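Local coordinates for protein DnaJ homolog subfamily C member 27-A (Xenopus laevis, PDB 6JMG) that binds GTP and magnesium as a Rab-family small GTPase with a DnaJ domain, and may help regulate the MEK/ERK pathway, at residues V144-S147 with E148-W152; E173-Q176 with A177-A181. All coordinates share one frame; numbering follows the deposited sequence.

Contact 1 (V144-S147 with E148-W152); sequences VDES and EGRLW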
loop_
_atom_site.group_PDB
_atom_site.type_symbol
_atom_site.label_atom_id
_atom_site.label_comp_id
_atom_site.label_asym_id
_atom_site.label_seq_id
_atom_site.Cartn_x
_atom_site.Cartn_y
_atom_site.Cartn_z
ATOM N N VAL A 144 -10.319 -11.173 -16.850
ATOM C CA VAL A 144 -10.441 -10.706 -15.477
ATOM C C VAL A 144 -11.655 -9.796 -15.424
ATOM O O VAL A 144 -11.765 -8.861 -16.225
ATOM C CB VAL A 144 -9.176 -9.960 -15.004
ATOM C CG1 VAL A 144 -9.114 -9.929 -13.475
ATOM C CG2 VAL A 144 -7.911 -10.595 -15.613
ATOM N N ASP A 145 -12.586 -10.092 -14.527
ATOM C CA ASP A 145 -13.813 -9.311 -14.449
ATOM C C ASP A 145 -13.706 -8.247 -13.370
ATOM O O ASP A 145 -12.817 -8.271 -12.514
ATOM C CB ASP A 145 -15.038 -10.201 -14.205
ATOM C CG ASP A 145 -14.887 -11.097 -13.001
ATOM O OD1 ASP A 145 -13.740 -11.524 -12.701
ATOM O OD2 ASP A 145 -15.934 -11.377 -12.369
ATOM N N GLU A 146 -14.617 -7.277 -13.452
ATOM C CA GLU A 146 -14.526 -6.125 -12.570
ATOM C C GLU A 146 -14.616 -6.533 -11.093
ATOM O O GLU A 146 -13.844 -6.038 -10.262
ATOM C CB GLU A 146 -15.600 -5.109 -12.969
ATOM C CG GLU A 146 -15.852 -4.017 -11.948
ATOM C CD GLU A 146 -16.457 -2.774 -12.557
ATOM O OE1 GLU A 146 -17.282 -2.904 -13.491
ATOM O OE2 GLU A 146 -16.102 -1.664 -12.100
ATOM N N SER A 147 -15.506 -7.475 -10.755
ATOM C CA SER A 147 -15.606 -7.981 -9.385
ATOM C C SER A 147 -14.239 -8.377 -8.829
ATOM O O SER A 147 -13.821 -7.907 -7.766
ATOM C CB SER A 147 -16.588 -9.159 -9.320
ATOM O OG SER A 147 -15.970 -10.386 -9.686
ATOM N N GLU A 148 -13.528 -9.246 -9.550
ATOM C CA GLU A 148 -12.297 -9.836 -9.033
ATOM C C GLU A 148 -11.216 -8.778 -8.807
ATOM O O GLU A 148 -10.542 -8.774 -7.771
ATOM C CB GLU A 148 -11.811 -10.911 -10.009
ATOM C CG GLU A 148 -10.696 -11.780 -9.467
ATOM C CD GLU A 148 -10.379 -12.948 -10.368
ATOM O OE1 GLU A 148 -9.571 -13.805 -9.935
ATOM O OE2 GLU A 148 -10.936 -13.002 -11.495
ATOM N N GLY A 149 -11.016 -7.890 -9.781
ATOM C CA GLY A 149 -10.011 -6.849 -9.623
ATOM C C GLY A 149 -10.417 -5.806 -8.594
ATOM O O GLY A 149 -9.591 -5.352 -7.786
ATOM N N ARG A 150 -11.692 -5.411 -8.598
ATOM C CA ARG A 150 -12.128 -4.453 -7.593
ATOM C C ARG A 150 -11.978 -5.040 -6.198
ATOM O O ARG A 150 -11.581 -4.342 -5.258
ATOM C CB ARG A 150 -13.569 -4.011 -7.851
ATOM C CG ARG A 150 -13.952 -2.817 -7.003
ATOM C CD ARG A 150 -15.367 -2.329 -7.250
ATOM N NE ARG A 150 -15.532 -1.648 -8.531
ATOM C CZ ARG A 150 -15.124 -0.409 -8.779
ATOM N NH1 ARG A 150 -14.498 0.303 -7.835
ATOM N NH2 ARG A 150 -15.326 0.113 -9.985
ATOM N N LEU A 151 -12.247 -6.336 -6.054
ATOM C CA LEU A 151 -12.149 -6.948 -4.739
ATOM C C LEU A 151 -10.700 -7.056 -4.293
ATOM O O LEU A 151 -10.378 -6.772 -3.135
ATOM C CB LEU A 151 -12.783 -8.338 -4.747
ATOM C CG LEU A 151 -12.697 -8.997 -3.374
ATOM C CD1 LEU A 151 -13.621 -8.275 -2.414
ATOM C CD2 LEU A 151 -13.013 -10.462 -3.429
ATOM N N TRP A 152 -9.810 -7.435 -5.203
ATOM C CA TRP A 152 -8.409 -7.537 -4.833
ATOM C C TRP A 152 -7.863 -6.173 -4.467
ATOM O O TRP A 152 -7.143 -6.028 -3.475
ATOM C CB TRP A 152 -7.631 -8.161 -5.980
ATOM C CG TRP A 152 -6.191 -8.378 -5.717
ATOM C CD1 TRP A 152 -5.609 -9.529 -5.311
ATOM C CD2 TRP A 152 -5.129 -7.430 -5.898
ATOM N NE1 TRP A 152 -4.250 -9.366 -5.204
ATOM C CE2 TRP A 152 -3.926 -8.085 -5.562
ATOM C CE3 TRP A 152 -5.079 -6.090 -6.310
ATOM C CZ2 TRP A 152 -2.681 -7.448 -5.612
ATOM C CZ3 TRP A 152 -3.840 -5.454 -6.354
ATOM C CH2 TRP A 152 -2.657 -6.139 -6.008
#
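Glu-146 OE2 meets the guanidinium of Arg-150 at its edge, in the plane of the group, and the carboxylate is turned 32° against it. This is an i to i+4 salt bridge on the first turns of helix 146-154, the crossover helix of the beta-alpha-beta unit that joins strands 128-134 and 159-163 in the Ras-like fold. NH2 of Arg-150 donates to Glu-146 OE2 over 2.9 Å, a nearly straight bond approaching OE2 almost in line with its C-O bond. The two chains run out together from the helix; the arginine leaves its backbone extended and bends at its third torsion (chi3 -72°), which swings the guanidinium across to the acid. NH1 of the same group pairs with Glu-154 OE2, so Arg-150 bridges carboxylates one turn before and one turn after it. Replacing this arginine with an alanine is likely to leave both acids without their shared positive partner and the Glu-146 carboxylate less fixed in rotation. Both members of the pair also rest on Tyr-160 of strand 159-163.

Asp-145, at the N-cap position, makes no capping bond with its side chain. OD2 instead takes a bond of 2.9 Å from Ser-147 OG, which comes in from above the carboxylate plane. Its other oxygen, OD1, sits 3.4 Å from Glu-148 OE2, with the two carboxylates steeply inclined to each other; such like charges would probably repel. The backbone carries on the helix ladder with Arg-150 N to Glu-146 O at 2.8 Å and Leu-151 N to Ser-147 O. At the start of that ladder, Gly-149 N donates to Asp-145 O over 3.3 Å.

Contact 2 (E173-Q176 with A177-A181); sequences EMFQ and AFYSA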
loop_
_atom_site.group_PDB
_atom_site.type_symbol
_atom_site.label_atom_id
_atom_site.label_comp_id
_atom_site.label_asym_id
_atom_site.label_seq_id
_atom_site.Cartn_x
_atom_site.Cartn_y
_atom_site.Cartn_z
ATOM N N GLU A 173 -10.400 10.102 -14.799
ATOM C CA GLU A 173 -11.033 9.860 -13.513
ATOM C C GLU A 173 -10.053 9.204 -12.556
ATOM O O GLU A 173 -9.955 9.610 -11.391
ATOM C CB GLU A 173 -12.282 8.995 -13.707
ATOM C CG GLU A 173 -13.357 9.632 -14.601
ATOM C CD GLU A 173 -13.081 9.556 -16.111
ATOM O OE1 GLU A 173 -12.049 9.004 -16.532
ATOM O OE2 GLU A 173 -13.903 10.076 -16.889
ATOM N N MET A 174 -9.266 8.242 -13.058
ATOM C CA MET A 174 -8.236 7.595 -12.243
ATOM C C MET A 174 -7.228 8.620 -11.732
ATOM O O MET A 174 -6.981 8.719 -10.528
ATOM C CB MET A 174 -7.527 6.508 -13.062
ATOM C CG MET A 174 -6.385 5.772 -12.329
ATOM S SD MET A 174 -4.766 6.559 -12.314
ATOM C CE MET A 174 -4.292 6.216 -13.992
ATOM N N PHE A 175 -6.673 9.429 -12.632
ATOM C CA PHE A 175 -5.677 10.400 -12.209
ATOM C C PHE A 175 -6.260 11.445 -11.270
ATOM O O PHE A 175 -5.573 11.899 -10.341
ATOM C CB PHE A 175 -5.031 11.055 -13.430
ATOM C CG PHE A 175 -3.831 10.311 -13.911
ATOM C CD1 PHE A 175 -2.683 10.255 -13.136
ATOM C CD2 PHE A 175 -3.866 9.610 -15.095
ATOM C CE1 PHE A 175 -1.580 9.545 -13.553
ATOM C CE2 PHE A 175 -2.766 8.887 -15.518
ATOM C CZ PHE A 175 -1.619 8.854 -14.746
ATOM N N GLN A 176 -7.529 11.802 -11.444
ATOM C CA GLN A 176 -8.106 12.775 -10.525
ATOM C C GLN A 176 -8.292 12.160 -9.146
ATOM O O GLN A 176 -7.985 12.792 -8.133
ATOM C CB GLN A 176 -9.432 13.306 -11.077
ATOM C CG GLN A 176 -10.092 14.386 -10.224
ATOM C CD GLN A 176 -9.508 15.777 -10.465
ATOM O OE1 GLN A 176 -9.126 16.469 -9.525
ATOM N NE2 GLN A 176 -9.439 16.186 -11.728
ATOM N N ALA A 177 -8.734 10.906 -9.086
ATOM C CA ALA A 177 -8.867 10.258 -7.792
ATOM C C ALA A 177 -7.502 10.003 -7.172
ATOM O O ALA A 177 -7.326 10.146 -5.957
ATOM C CB ALA A 177 -9.641 8.959 -7.942
ATOM N N PHE A 178 -6.532 9.627 -8.009
ATOM C CA PHE A 178 -5.175 9.329 -7.567
ATOM C C PHE A 178 -4.548 10.527 -6.867
ATOM O O PHE A 178 -4.053 10.415 -5.738
ATOM C CB PHE A 178 -4.361 8.937 -8.794
ATOM C CG PHE A 178 -2.950 8.459 -8.531
ATOM C CD1 PHE A 178 -2.691 7.346 -7.752
ATOM C CD2 PHE A 178 -1.888 9.074 -9.180
ATOM C CE1 PHE A 178 -1.393 6.876 -7.599
ATOM C CE2 PHE A 178 -0.591 8.621 -9.020
ATOM C CZ PHE A 178 -0.344 7.520 -8.235
ATOM N N TYR A 179 -4.550 11.686 -7.534
ATOM C CA TYR A 179 -3.868 12.849 -6.983
ATOM C C TYR A 179 -4.638 13.446 -5.820
ATOM O O TYR A 179 -4.033 14.054 -4.930
ATOM C CB TYR A 179 -3.621 13.890 -8.075
ATOM C CG TYR A 179 -2.536 13.500 -9.058
ATOM C CD1 TYR A 179 -1.302 13.068 -8.610
ATOM C CD2 TYR A 179 -2.763 13.535 -10.442
ATOM C CE1 TYR A 179 -0.295 12.715 -9.503
ATOM C CE2 TYR A 179 -1.763 13.179 -11.352
ATOM C CZ TYR A 179 -0.526 12.772 -10.872
ATOM O OH TYR A 179 0.489 12.412 -11.742
ATOM N N SER A 180 -5.963 13.288 -5.796
ATOM C CA SER A 180 -6.688 13.787 -4.636
ATOM C C SER A 180 -6.385 12.951 -3.403
ATOM O O SER A 180 -6.163 13.497 -2.321
ATOM C CB SER A 180 -8.183 13.821 -4.909
ATOM O OG SER A 180 -8.446 14.400 -6.175
ATOM N N ALA A 181 -6.318 11.632 -3.542
ATOM C CA ALA A 181 -5.913 10.825 -2.402
ATOM C C ALA A 181 -4.491 11.185 -1.962
ATOM O O ALA A 181 -4.189 11.207 -0.765
ATOM C CB ALA A 181 -6.044 9.334 -2.737
#
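With CG anti to its carbonyl carbon (chi1 -73°), Tyr-179 sends its ring back along the helix beside that of Phe-175, one turn earlier. The two planes are inclined by only 28° yet displaced, so little of one ring covers the other. Their centroids are 5.7 Å apart. The touch itself is made by Phe-175 CD1 on Tyr-179 CE2 at 3.5 Å. This is an i to i+4 aromatic pair on the buried side of helix 171-187, the last helix of the Ras-family domain.

Each ring also has a methyl or ring carbon over one face. Met-174 CE lies 3.4 Å above the plane of Phe-175, displaced toward the rim, and Phe-178 CD2 stands over Tyr-179 in a similarly offset way. Met-174 also turns its sulfur to Phe-178: SD is 5.2 Å from the ring centroid, an oblique Met-aromatic contact.

Polar chemistry gathers on another side of the helix, at the carbonyl of Gln-176. Gln-176 O is gripped twice by Ser-180, by OG at 2.6 Å and by the backbone N at 3.1 Å, from opposite faces of the carbonyl plane. A chi1 of -46° sets Ser-180 OG beside its own backbone N, facing back to the carbonyl one turn earlier, so the hydroxyl spends its proton inside the helix.

Around the helix, Phe-175 stacks on Tyr-36 and touches Ile-32 of helix 29-38, and Met-174 reaches Ile-32 together with Ala-130 and Cys-132 of strand 128-134. Phe-178 rests on Ala-130, Ala-177 on Leu-159 and Phe-161 of strand 159-163, and Tyr-179 on Val-58 and Ile-60 of strand 51-60.

Contact 1 is the N-terminal start of helix 146-154 with the loop before it; contact 2 lies within helix 171-187 of the same GTPase domain. Their centres are about 19 Å apart and their nearest atoms about 10 Å apart, so they do not touch. Contact 1 is the more exposed of the two, and charged pairs dominate it. Contact 2 has four buried residues, and its chemistry is aromatic and sulfur packing; between its segments the polar bonds are those of the backbone and of one serine hydroxyl. Both helices pack on strand 159-163, an outermost strand of the sheet, contact 1 through charged side chains and contact 2 largely through apolar ones.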